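Local coordinates for protein sulfatase (Bacteroides fragilis CAG:558, PDB 6USS) that probably hydrolyses aryl sulfate esters as a calcium-dependent member of the sulfatase family, a reaction tied to reactivation of endogenous compounds by gut microbes, at residues A[101-106]-A[401-406]; A[83-86]-A[90-93]; A[420-425]-A[487-492]. The protein carries 1 engineered substitution. One frame throughout, in Å; residues are numbered along the deposited sequence.

Contact 1: A[101-106]-A[401-406]; sequences AARHRV and PIDGIS
Arg103 has the CG corner of Pro401 over the rim of one guanidinium face and turns an edge to the carboxylate of Asp403. The grip on Asp403 is side-on and two-pronged. Arg103 NE donates to Asp403 OD2 over 2.6 Å, almost straight at 174°, and Arg103 NH2 donates to Asp403 OD1, also over 2.6 Å. Each oxygen offers its syn lone pair, and the two flat groups are only 13° from coplanar, so the salt bridge fixes the rotation of the guanidinium as well as its position. Arg103 gets there by running out from the helix with CG anti to the backbone N (chi1 180°) and then bending at chi3, which turns NE and NH2 toward the acid. Above the plane, Pro401 CG comes to 3.8 Å from Arg103 NH1, displaced toward the rim of the group rather than over its centre.

In the alkaline-phosphatase-like sulfatase fold of this chain, the pair joins the short helix 101-104, which follows helix 88-97, to the loop between helices 383-390 and 408-412. The connection between the first two helices takes part too. Asp403 OD2 also accepts a hydrogen bond from the backbone N of Asn100, so the acid ties the Arg103 side chain to the residue just before the helix; Gly404 pairs through its backbone with Gly98. Behind Arg103 the helix ends, and Arg105 takes up a positive phi. His104 braces that exit, its ND1 accepting the backbone N of Val106 at 3.0 Å within the imidazole plane, while His104 NE2 is hydrogen-bonded to Ser94 OG of helix 88-97.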
ATOM      1  N   ALA A 101       0.574  24.654  -8.598  1.00 17.20           N
ATOM      2  CA  ALA A 101       0.462  23.959  -9.881  1.00 16.17           C
ATOM      3  C   ALA A 101       1.533  24.408 -10.878  1.00 18.68           C
ATOM      4  O   ALA A 101       2.024  23.608 -11.684  1.00 18.24           O
ATOM      5  CB  ALA A 101      -0.942  24.165 -10.461  1.00 16.49           C
ATOM      6  N   ALA A 102       1.918  25.685 -10.838  1.00 17.80           N
ATOM      7  CA  ALA A 102       2.912  26.168 -11.787  1.00 23.35           C
ATOM      8  C   ALA A 102       4.207  25.390 -11.645  1.00 21.79           C
ATOM      9  O   ALA A 102       4.868  25.092 -12.642  1.00 20.69           O
ATOM     10  CB  ALA A 102       3.160  27.667 -11.597  1.00 21.68           C
ATOM     11  N   ARG A 103       4.555  25.010 -10.411  1.00 21.01           N
ATOM     12  CA  ARG A 103       5.789  24.281 -10.168  1.00 18.43           C
ATOM     13  C   ARG A 103       5.679  22.806 -10.553  1.00 23.91           C
ATOM     14  O   ARG A 103       6.619  22.250 -11.135  1.00 24.05           O
ATOM     15  CB  ARG A 103       6.197  24.419  -8.704  1.00 21.35           C
ATOM     16  CG  ARG A 103       7.469  23.682  -8.366  1.00 19.05           C
ATOM     17  CD  ARG A 103       7.600  23.459  -6.879  1.00 19.06           C
ATOM     18  NE  ARG A 103       7.539  24.699  -6.110  1.00 21.92           N
ATOM     19  CZ  ARG A 103       8.535  25.576  -6.044  1.00 20.94           C
ATOM     20  NH1 ARG A 103       9.656  25.350  -6.712  1.00 16.71           N
ATOM     21  NH2 ARG A 103       8.413  26.678  -5.317  1.00 14.12           N
ATOM     22  N   HIS A 104       4.567  22.132 -10.240  1.00 17.35           N
ATOM     23  CA  HIS A 104       4.587  20.706 -10.544  1.00 20.49           C
ATOM     24  C   HIS A 104       4.192  20.393 -11.984  1.00 20.25           C
ATOM     25  O   HIS A 104       4.396  19.258 -12.426  1.00 18.51           O
ATOM     26  CB  HIS A 104       3.722  19.902  -9.550  1.00 19.04           C
ATOM     27  CG  HIS A 104       2.266  20.259  -9.545  1.00 20.14           C
ATOM     28  ND1 HIS A 104       1.457  20.147 -10.659  1.00 18.14           N
ATOM     29  CD2 HIS A 104       1.465  20.687  -8.539  1.00 17.29           C
ATOM     30  CE1 HIS A 104       0.225  20.502 -10.340  1.00 19.64           C
ATOM     31  NE2 HIS A 104       0.203  20.836  -9.058  1.00 16.81           N
ATOM     32  N   ARG A 105       3.661  21.362 -12.726  1.00 17.74           N
ATOM     33  CA  ARG A 105       3.429  21.265 -14.166  1.00 18.89           C
ATOM     34  C   ARG A 105       2.413  20.202 -14.564  1.00 18.75           C
ATOM     35  O   ARG A 105       2.312  19.876 -15.754  1.00 16.91           O
ATOM     36  CB  ARG A 105       4.729  21.008 -14.929  1.00 16.51           C
ATOM     37  CG  ARG A 105       5.764  22.077 -14.708  1.00 22.61           C
ATOM     38  CD  ARG A 105       7.123  21.569 -15.083  1.00 21.59           C
ATOM     39  NE  ARG A 105       8.063  22.646 -15.359  1.00 19.12           N
ATOM     40  CZ  ARG A 105       9.263  22.449 -15.896  1.00 21.38           C
ATOM     41  NH1 ARG A 105       9.644  21.222 -16.213  1.00 20.64           N
ATOM     42  NH2 ARG A 105      10.082  23.468 -16.120  1.00 25.26           N
ATOM     43  N   VAL A 106       1.667  19.640 -13.620  1.00 15.06           N
ATOM     44  CA  VAL A 106       0.504  18.840 -13.986  1.00 17.92           C
ATOM     45  C   VAL A 106      -0.665  19.808 -14.091  1.00 16.23           C
ATOM     46  O   VAL A 106      -1.516  19.861 -13.199  1.00 19.45           O
ATOM     47  CB  VAL A 106       0.230  17.721 -12.959  1.00 19.63           C
ATOM     48  CG1 VAL A 106      -0.617  16.651 -13.564  1.00 16.19           C
ATOM     49  CG2 VAL A 106       1.523  17.127 -12.447  1.00 17.02           C
ATOM     50  N   PRO A 401      10.049  21.369  -2.738  1.00 17.75           N
ATOM     51  CA  PRO A 401       9.658  22.515  -1.904  1.00 19.57           C
ATOM     52  C   PRO A 401       8.164  22.503  -1.634  1.00 19.86           C
ATOM     53  O   PRO A 401       7.376  22.009  -2.440  1.00 19.24           O
ATOM     54  CB  PRO A 401      10.045  23.735  -2.751  1.00 13.98           C
ATOM     55  CG  PRO A 401      10.884  23.214  -3.855  1.00 15.14           C
ATOM     56  CD  PRO A 401      10.462  21.791  -4.083  1.00 14.27           C
ATOM     57  N   ILE A 402       7.774  23.057  -0.487  1.00 20.49           N
ATOM     58  CA  ILE A 402       6.369  23.127  -0.100  1.00 24.00           C
ATOM     59  C   ILE A 402       5.890  24.560  -0.282  1.00 22.71           C
ATOM     60  O   ILE A 402       6.259  25.451   0.494  1.00 23.67           O
ATOM     61  CB  ILE A 402       6.145  22.647   1.335  1.00 22.80           C
ATOM     62  CG1 ILE A 402       6.726  21.247   1.500  1.00 22.94           C
ATOM     63  CG2 ILE A 402       4.658  22.631   1.655  1.00 21.01           C
ATOM     64  CD1 ILE A 402       5.982  20.215   0.717  1.00 19.71           C
ATOM     65  N   ASP A 403       5.049  24.783  -1.293  1.00 23.13           N
ATOM     66  CA  ASP A 403       4.486  26.106  -1.546  1.00 18.29           C
ATOM     67  C   ASP A 403       3.272  26.420  -0.669  1.00 16.07           C
ATOM     68  O   ASP A 403       3.018  27.589  -0.382  1.00 16.47           O
ATOM     69  CB  ASP A 403       4.136  26.222  -3.029  1.00 17.23           C
ATOM     70  CG  ASP A 403       5.351  25.966  -3.928  1.00 24.32           C
ATOM     71  OD1 ASP A 403       6.376  26.658  -3.759  1.00 23.71           O
ATOM     72  OD2 ASP A 403       5.306  25.069  -4.790  1.00 25.33           O
ATOM     73  N   GLY A 404       2.528  25.410  -0.221  1.00 20.30           N
ATOM     74  CA  GLY A 404       1.389  25.672   0.643  1.00 17.87           C
ATOM     75  C   GLY A 404       1.797  26.366   1.931  1.00 21.12           C
ATOM     76  O   GLY A 404       2.920  26.218   2.421  1.00 17.95           O
ATOM     77  N   ILE A 405       0.875  27.162   2.468  1.00 20.33           N
ATOM     78  CA  ILE A 405       1.052  27.856   3.741  1.00 20.88           C
ATOM     79  C   ILE A 405      -0.057  27.393   4.677  1.00 19.36           C
ATOM     80  O   ILE A 405      -1.239  27.474   4.327  1.00 19.41           O
ATOM     81  CB  ILE A 405       1.003  29.389   3.577  1.00 20.97           C
ATOM     82  CG1 ILE A 405       2.038  29.881   2.567  1.00 21.97           C
ATOM     83  CG2 ILE A 405       1.252  30.052   4.907  1.00 18.83           C
ATOM     84  CD1 ILE A 405       3.475  29.636   3.009  1.00 24.70           C
ATOM     85  N   SER A 406       0.322  26.915   5.855  1.00 17.96           N
ATOM     86  CA  SER A 406      -0.665  26.425   6.810  1.00 19.04           C
ATOM     87  C   SER A 406      -1.743  27.471   7.078  1.00 22.18           C
ATOM     88  O   SER A 406      -1.445  28.657   7.252  1.00 24.99           O
ATOM     89  CB  SER A 406       0.013  26.034   8.109  1.00 14.37           C
ATOM     90  OG  SER A 406      -0.935  25.459   8.968  1.00 19.81           O
TER

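Contact 2: A[83-86]-A[90-93]; sequences YASS and PTRC
Thr91, inside the C/S-X-P-X-R sulfatase signature, takes the backbone N-H of Ser85, which lies just before that sequence, on OG1 at 2.7 Å. The signature here supplies Cys88, Pro90 and Arg92 at the start of helix 88-97. Cys88 is an engineered replacement for the catalytic serine; that serine is predicted to be converted to 3-oxoalanine, which is absent here. The tight part of the contact is the threonine. Its OG1 meets the Ser85 N-H along a bent path of 132° and is also hydrogen-bonded to the backbone O of Asp322, a calcium ligand, which links the loop after strand 77-83 to the metal site. The methyl of Ala84 lies against both branches of Thr91, with Ala84 CB 3.6 Å from Thr91 CG2. Next along the helix, Arg92 reaches the calcium ligands Asp322 and Asp42.

The looser side lies at Pro90 and the Ser85 hydroxyl. Ser85 CB rests on the proline ring, 3.7 Å from Pro90 CG, but Ser85 OG makes no direct bond to the helix. It turns to a water instead, 2.5 Å from Ser85 OG, and this water donates a weak hydrogen bond of 3.3 Å to Pro90 O.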
ATOM      1  N   TYR A  83      -9.614  28.678  -2.576  1.00 17.89           N
ATOM      2  CA  TYR A  83      -9.286  28.483  -3.985  1.00 17.11           C
ATOM      3  C   TYR A  83      -8.611  27.140  -4.272  1.00 17.27           C
ATOM      4  O   TYR A  83      -7.796  26.643  -3.489  1.00 15.86           O
ATOM      5  CB  TYR A  83      -8.384  29.616  -4.501  1.00 15.13           C
ATOM      6  CG  TYR A  83      -9.106  30.932  -4.531  1.00 19.76           C
ATOM      7  CD1 TYR A  83     -10.107  31.170  -5.466  1.00 20.34           C
ATOM      8  CD2 TYR A  83      -8.828  31.921  -3.596  1.00 20.48           C
ATOM      9  CE1 TYR A  83     -10.806  32.378  -5.482  1.00 21.00           C
ATOM     10  CE2 TYR A  83      -9.515  33.129  -3.607  1.00 23.85           C
ATOM     11  CZ  TYR A  83     -10.504  33.349  -4.548  1.00 21.12           C
ATOM     12  OH  TYR A  83     -11.179  34.544  -4.542  1.00 22.76           O
ATOM     13  N   ALA A  84      -8.959  26.569  -5.421  1.00 17.96           N
ATOM     14  CA  ALA A  84      -8.274  25.451  -6.059  1.00 19.68           C
ATOM     15  C   ALA A  84      -7.802  25.914  -7.439  1.00 16.84           C
ATOM     16  O   ALA A  84      -7.861  27.101  -7.759  1.00 18.15           O
ATOM     17  CB  ALA A  84      -9.196  24.237  -6.148  1.00 15.55           C
ATOM     18  N   SER A  85      -7.325  24.979  -8.259  1.00 15.87           N
ATOM     19  CA  SER A  85      -7.193  25.268  -9.683  1.00 19.86           C
ATOM     20  C   SER A  85      -8.503  24.943 -10.396  1.00 16.67           C
ATOM     21  O   SER A  85      -9.443  24.410  -9.806  1.00 14.77           O
ATOM     22  CB  SER A  85      -6.014  24.516 -10.318  1.00 15.84           C
ATOM     23  OG  SER A  85      -4.772  24.909  -9.742  1.00 15.19           O
ATOM     24  N   SER A  86      -8.574  25.290 -11.680  1.00 18.28           N
ATOM     25  CA  SER A  86      -9.841  25.180 -12.393  1.00 17.74           C
ATOM     26  C   SER A  86     -10.073  23.799 -12.987  1.00 16.37           C
ATOM     27  O   SER A  86     -11.126  23.578 -13.593  1.00 18.11           O
ATOM     28  CB  SER A  86      -9.938  26.248 -13.487  1.00 14.58           C
ATOM     29  OG  SER A  86      -8.945  26.088 -14.470  1.00 20.18           O
ATOM     30  N   PRO A  90      -4.356  19.628 -11.735  1.00 19.14           N
ATOM     31  CA  PRO A  90      -3.499  20.531 -10.946  1.00 18.61           C
ATOM     32  C   PRO A  90      -3.938  20.661  -9.505  1.00 19.09           C
ATOM     33  O   PRO A  90      -3.082  20.754  -8.617  1.00 18.82           O
ATOM     34  CB  PRO A  90      -3.593  21.866 -11.699  1.00 13.37           C
ATOM     35  CG  PRO A  90      -4.827  21.768 -12.505  1.00 21.06           C
ATOM     36  CD  PRO A  90      -4.887  20.316 -12.925  1.00 18.75           C
ATOM     37  N   THR A  91      -5.246  20.657  -9.241  1.00 16.59           N
ATOM     38  CA  THR A  91      -5.708  20.796  -7.864  1.00 17.98           C
ATOM     39  C   THR A  91      -5.317  19.585  -7.025  1.00 21.48           C
ATOM     40  O   THR A  91      -4.746  19.728  -5.934  1.00 18.30           O
ATOM     41  CB  THR A  91      -7.217  21.005  -7.833  1.00 17.24           C
ATOM     42  OG1 THR A  91      -7.523  22.274  -8.426  1.00 17.62           O
ATOM     43  CG2 THR A  91      -7.735  20.979  -6.399  1.00 12.03           C
ATOM     44  N   ARG A  92      -5.586  18.379  -7.531  1.00 19.69           N
ATOM     45  CA  ARG A  92      -5.352  17.192  -6.719  1.00 22.60           C
ATOM     46  C   ARG A  92      -3.860  16.956  -6.490  1.00 21.80           C
ATOM     47  O   ARG A  92      -3.453  16.599  -5.377  1.00 15.10           O
ATOM     48  CB  ARG A  92      -6.043  15.982  -7.357  1.00 19.94           C
ATOM     49  CG  ARG A  92      -7.553  15.919  -7.025  1.00 16.88           C
ATOM     50  CD  ARG A  92      -8.391  15.247  -8.102  1.00 16.09           C
ATOM     51  NE  ARG A  92      -9.786  15.680  -8.064  1.00 21.00           N
ATOM     52  CZ  ARG A  92     -10.697  15.225  -7.206  1.00 22.22           C
ATOM     53  NH1 ARG A  92     -10.357  14.311  -6.300  1.00 20.98           N
ATOM     54  NH2 ARG A  92     -11.951  15.682  -7.256  1.00 19.01           N
ATOM     55  N   CYS A  93      -3.028  17.188  -7.520  1.00 20.75           N
ATOM     56  CA  CYS A  93      -1.580  17.044  -7.365  1.00 14.60           C
ATOM     57  C   CYS A  93      -0.992  18.091  -6.414  1.00 20.40           C
ATOM     58  O   CYS A  93      -0.042  17.799  -5.680  1.00 16.34           O
ATOM     59  CB  CYS A  93      -0.908  17.136  -8.730  1.00 14.13           C
ATOM     60  SG  CYS A  93      -1.234  15.723  -9.773  1.00 17.28           S
TER
HETATM   61  O   HOH W   1      -3.637  23.858  -7.820  1.00 17.96           O

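Contact 3: A[420-425]-A[487-492]; sequences GRSLYW and SKDLGN
Asp489 holds out its two carboxylate oxygens to two hydroxyls on one face of the strand, and with Tyr424 and Leu490 it makes up most of the contact. Tyr424 OH donates to Asp489 OD1 and Ser422 OG donates to Asp489 OD2, each over 2.6 Å. Both hydroxyls come from the syn side and somewhat off the carboxylate plane, so the acid is pinned at both oxygens and can hardly turn about its CB-CG bond without losing a partner. Ser422 and Tyr424, two residues apart in extended backbone, both point toward the helix. A chi1 of -171° swings the Asp489 carboxylate away from its own backbone N and brings its end in to the strand. The phenol ring and the carboxylate stand 76° apart, the acid lying beside the hydroxyl end of the ring rather than over a face. Nearer the ring's attachment to CB, on the same edge, Leu490 CD1 approaches Tyr424 CD2 to 3.8 Å, the two side chains running past each other in opposite directions. Tyr424 is thus bounded along one edge by an acid and a methyl from consecutive helix residues, and its ring is also stacked with that of Tyr493, one turn further along the helix from Asp489.

The contact joins helix 480-496 to strand 422-427, an outermost strand within this chain of the four-stranded antiparallel sheet near the C-terminal end. Strand 422-425 and helix 487-492 pass 9.8 Å apart at 61°, and the neighbouring strand 441-446 adds Lys446, which touches both Ser422 and Asp489.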
ATOM      1  N   GLY A 420      -0.713  40.178   2.740  1.00 21.61           N
ATOM      2  CA  GLY A 420       0.373  40.334   1.807  1.00 20.96           C
ATOM      3  C   GLY A 420       0.604  39.182   0.847  1.00 31.26           C
ATOM      4  O   GLY A 420       1.450  39.315  -0.051  1.00 32.11           O
ATOM      5  N   ARG A 421      -0.115  38.064   0.982  1.00 22.53           N
ATOM      6  CA  ARG A 421       0.212  36.863   0.221  1.00 21.87           C
ATOM      7  C   ARG A 421      -0.335  36.915  -1.205  1.00 22.51           C
ATOM      8  O   ARG A 421      -1.516  37.215  -1.419  1.00 19.88           O
ATOM      9  CB  ARG A 421      -0.332  35.628   0.931  1.00 20.29           C
ATOM     10  CG  ARG A 421      -0.149  34.358   0.142  1.00 18.89           C
ATOM     11  CD  ARG A 421      -0.518  33.151   0.998  1.00 20.28           C
ATOM     12  NE  ARG A 421      -0.077  31.926   0.357  1.00 21.19           N
ATOM     13  CZ  ARG A 421      -0.726  30.775   0.438  1.00 21.04           C
ATOM     14  NH1 ARG A 421      -1.842  30.706   1.153  1.00 21.79           N
ATOM     15  NH2 ARG A 421      -0.255  29.702  -0.190  1.00 17.90           N
ATOM     16  N   SER A 422       0.528  36.608  -2.174  1.00 15.98           N
ATOM     17  CA  SER A 422       0.102  36.395  -3.552  1.00 20.72           C
ATOM     18  C   SER A 422      -0.365  34.949  -3.754  1.00 18.90           C
ATOM     19  O   SER A 422       0.277  34.004  -3.287  1.00 18.76           O
ATOM     20  CB  SER A 422       1.250  36.704  -4.521  1.00 20.78           C
ATOM     21  OG  SER A 422       1.412  38.082  -4.788  1.00 23.95           O
ATOM     22  N   LEU A 423      -1.474  34.772  -4.470  1.00 17.24           N
ATOM     23  CA  LEU A 423      -1.896  33.453  -4.941  1.00 21.56           C
ATOM     24  C   LEU A 423      -1.640  33.346  -6.445  1.00 19.56           C
ATOM     25  O   LEU A 423      -1.809  34.326  -7.179  1.00 17.41           O
ATOM     26  CB  LEU A 423      -3.376  33.198  -4.645  1.00 13.23           C
ATOM     27  CG  LEU A 423      -3.848  33.262  -3.203  1.00 15.35           C
ATOM     28  CD1 LEU A 423      -5.299  32.817  -3.168  1.00 14.21           C
ATOM     29  CD2 LEU A 423      -2.982  32.399  -2.284  1.00 13.23           C
ATOM     30  N   TYR A 424      -1.256  32.155  -6.917  1.00 15.03           N
ATOM     31  CA  TYR A 424      -0.898  31.996  -8.321  1.00 18.58           C
ATOM     32  C   TYR A 424      -1.575  30.803  -8.993  1.00 17.55           C
ATOM     33  O   TYR A 424      -1.654  29.709  -8.428  1.00 16.74           O
ATOM     34  CB  TYR A 424       0.598  31.843  -8.475  1.00 16.13           C
ATOM     35  CG  TYR A 424       1.418  32.920  -7.835  1.00 19.20           C
ATOM     36  CD1 TYR A 424       1.973  32.730  -6.578  1.00 16.77           C
ATOM     37  CD2 TYR A 424       1.684  34.108  -8.506  1.00 19.16           C
ATOM     38  CE1 TYR A 424       2.741  33.691  -5.995  1.00 16.00           C
ATOM     39  CE2 TYR A 424       2.463  35.088  -7.927  1.00 19.60           C
ATOM     40  CZ  TYR A 424       2.995  34.867  -6.669  1.00 21.99           C
ATOM     41  OH  TYR A 424       3.776  35.834  -6.073  1.00 22.45           O
ATOM     42  N   TRP A 425      -2.018  31.014 -10.232  1.00 19.32           N
ATOM     43  CA  TRP A 425      -2.447  29.935 -11.113  1.00 20.14           C
ATOM     44  C   TRP A 425      -1.692  30.020 -12.438  1.00 21.39           C
ATOM     45  O   TRP A 425      -1.378  31.111 -12.928  1.00 17.15           O
ATOM     46  CB  TRP A 425      -3.939  29.980 -11.412  1.00 16.91           C
ATOM     47  CG  TRP A 425      -4.854  29.938 -10.246  1.00 16.56           C
ATOM     48  CD1 TRP A 425      -5.650  28.892  -9.869  1.00 17.06           C
ATOM     49  CD2 TRP A 425      -5.137  31.007  -9.336  1.00 20.28           C
ATOM     50  NE1 TRP A 425      -6.398  29.237  -8.777  1.00 18.23           N
ATOM     51  CE2 TRP A 425      -6.103  30.531  -8.424  1.00 20.02           C
ATOM     52  CE3 TRP A 425      -4.670  32.324  -9.202  1.00 18.19           C
ATOM     53  CZ2 TRP A 425      -6.601  31.319  -7.381  1.00 15.43           C
ATOM     54  CZ3 TRP A 425      -5.166  33.105  -8.166  1.00 18.28           C
ATOM     55  CH2 TRP A 425      -6.119  32.600  -7.271  1.00 18.14           C
ATOM     56  N   SER A 487       1.772  42.191 -12.912  1.00 24.35           N
ATOM     57  CA  SER A 487       2.453  41.513 -14.011  1.00 24.21           C
ATOM     58  C   SER A 487       3.836  41.037 -13.589  1.00 23.38           C
ATOM     59  O   SER A 487       4.218  39.889 -13.851  1.00 26.82           O
ATOM     60  CB  SER A 487       2.563  42.425 -15.241  1.00 23.27           C
ATOM     61  OG  SER A 487       1.305  42.605 -15.872  1.00 24.95           O
ATOM     62  N   LYS A 488       4.615  41.918 -12.969  1.00 23.80           N
ATOM     63  CA  LYS A 488       5.959  41.542 -12.555  1.00 24.94           C
ATOM     64  C   LYS A 488       5.911  40.504 -11.441  1.00 24.64           C
ATOM     65  O   LYS A 488       6.700  39.551 -11.431  1.00 24.95           O
ATOM     66  CB  LYS A 488       6.718  42.801 -12.120  1.00 25.00           C
ATOM     67  CG  LYS A 488       8.197  42.610 -11.772  1.00 31.33           C
ATOM     68  CD  LYS A 488       8.966  41.848 -12.867  1.00 46.12           C
ATOM     69  CE  LYS A 488       9.671  42.745 -13.905  1.00 47.07           C
ATOM     70  NZ  LYS A 488      10.846  42.043 -14.527  1.00 42.73           N
ATOM     71  N   ASP A 489       4.983  40.677 -10.496  1.00 25.78           N
ATOM     72  CA  ASP A 489       4.773  39.694  -9.438  1.00 21.60           C
ATOM     73  C   ASP A 489       4.590  38.302 -10.044  1.00 28.95           C
ATOM     74  O   ASP A 489       5.315  37.356  -9.702  1.00 22.33           O
ATOM     75  CB  ASP A 489       3.555  40.119  -8.592  1.00 22.89           C
ATOM     76  CG  ASP A 489       3.372  39.284  -7.321  1.00 28.22           C
ATOM     77  OD1 ASP A 489       3.995  38.217  -7.206  1.00 32.82           O
ATOM     78  OD2 ASP A 489       2.589  39.686  -6.428  1.00 31.04           O
ATOM     79  N   LEU A 490       3.652  38.180 -10.992  1.00 25.84           N
ATOM     80  CA  LEU A 490       3.366  36.901 -11.638  1.00 21.00           C
ATOM     81  C   LEU A 490       4.585  36.383 -12.396  1.00 19.95           C
ATOM     82  O   LEU A 490       5.029  35.248 -12.186  1.00 20.51           O
ATOM     83  CB  LEU A 490       2.164  37.074 -12.576  1.00 20.31           C
ATOM     84  CG  LEU A 490       1.378  35.906 -13.184  1.00 24.04           C
ATOM     85  CD1 LEU A 490       1.194  34.764 -12.187  1.00 21.89           C
ATOM     86  CD2 LEU A 490       0.013  36.376 -13.723  1.00 16.70           C
ATOM     87  N   GLY A 491       5.149  37.215 -13.272  1.00 19.60           N
ATOM     88  CA  GLY A 491       6.260  36.766 -14.095  1.00 25.43           C
ATOM     89  C   GLY A 491       7.422  36.247 -13.273  1.00 23.90           C
ATOM     90  O   GLY A 491       7.978  35.181 -13.564  1.00 23.10           O
ATOM     91  N   ASN A 492       7.789  36.983 -12.220  1.00 19.61           N
ATOM     92  CA  ASN A 492       8.898  36.553 -11.380  1.00 18.45           C
ATOM     93  C   ASN A 492       8.621  35.191 -10.771  1.00 18.08           C
ATOM     94  O   ASN A 492       9.478  34.302 -10.803  1.00 21.68           O
ATOM     95  CB  ASN A 492       9.154  37.577 -10.284  1.00 22.63           C
ATOM     96  CG  ASN A 492       9.880  38.791 -10.794  1.00 23.19           C
ATOM     97  OD1 ASN A 492      10.584  38.736 -11.809  1.00 27.05           O
ATOM     98  ND2 ASN A 492       9.704  39.908 -10.101  1.00 27.07           N
TER

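How the contacts relate
Contact 2 lies beside the metal site, and contacts 1 and 3 each touch contact 2; the Thr91 side chain is about 7 Å from the bound calcium ion. Contact 1, its centre about 10 Å from that of contact 2, packs Ala101 CB 3.7 Å from Pro90 CB, so helix 101-104 backs onto helix 88-97. Contact 3 is centred about 17 Å from contact 2, yet Trp425 NE1 lies 2.8 Å from Ala84 O, a probable hydrogen bond that joins the C-terminal sheet to the loop after strand 77-83. Contacts 1 and 3, with centres about 13 Å apart, meet where Arg421 NH2 packs 3.6 Å from Ile405 CG1; Asp382 OD1 is salt-bridged to Arg421 NH2 and hydrogen-bonded to the backbone N of Ile405.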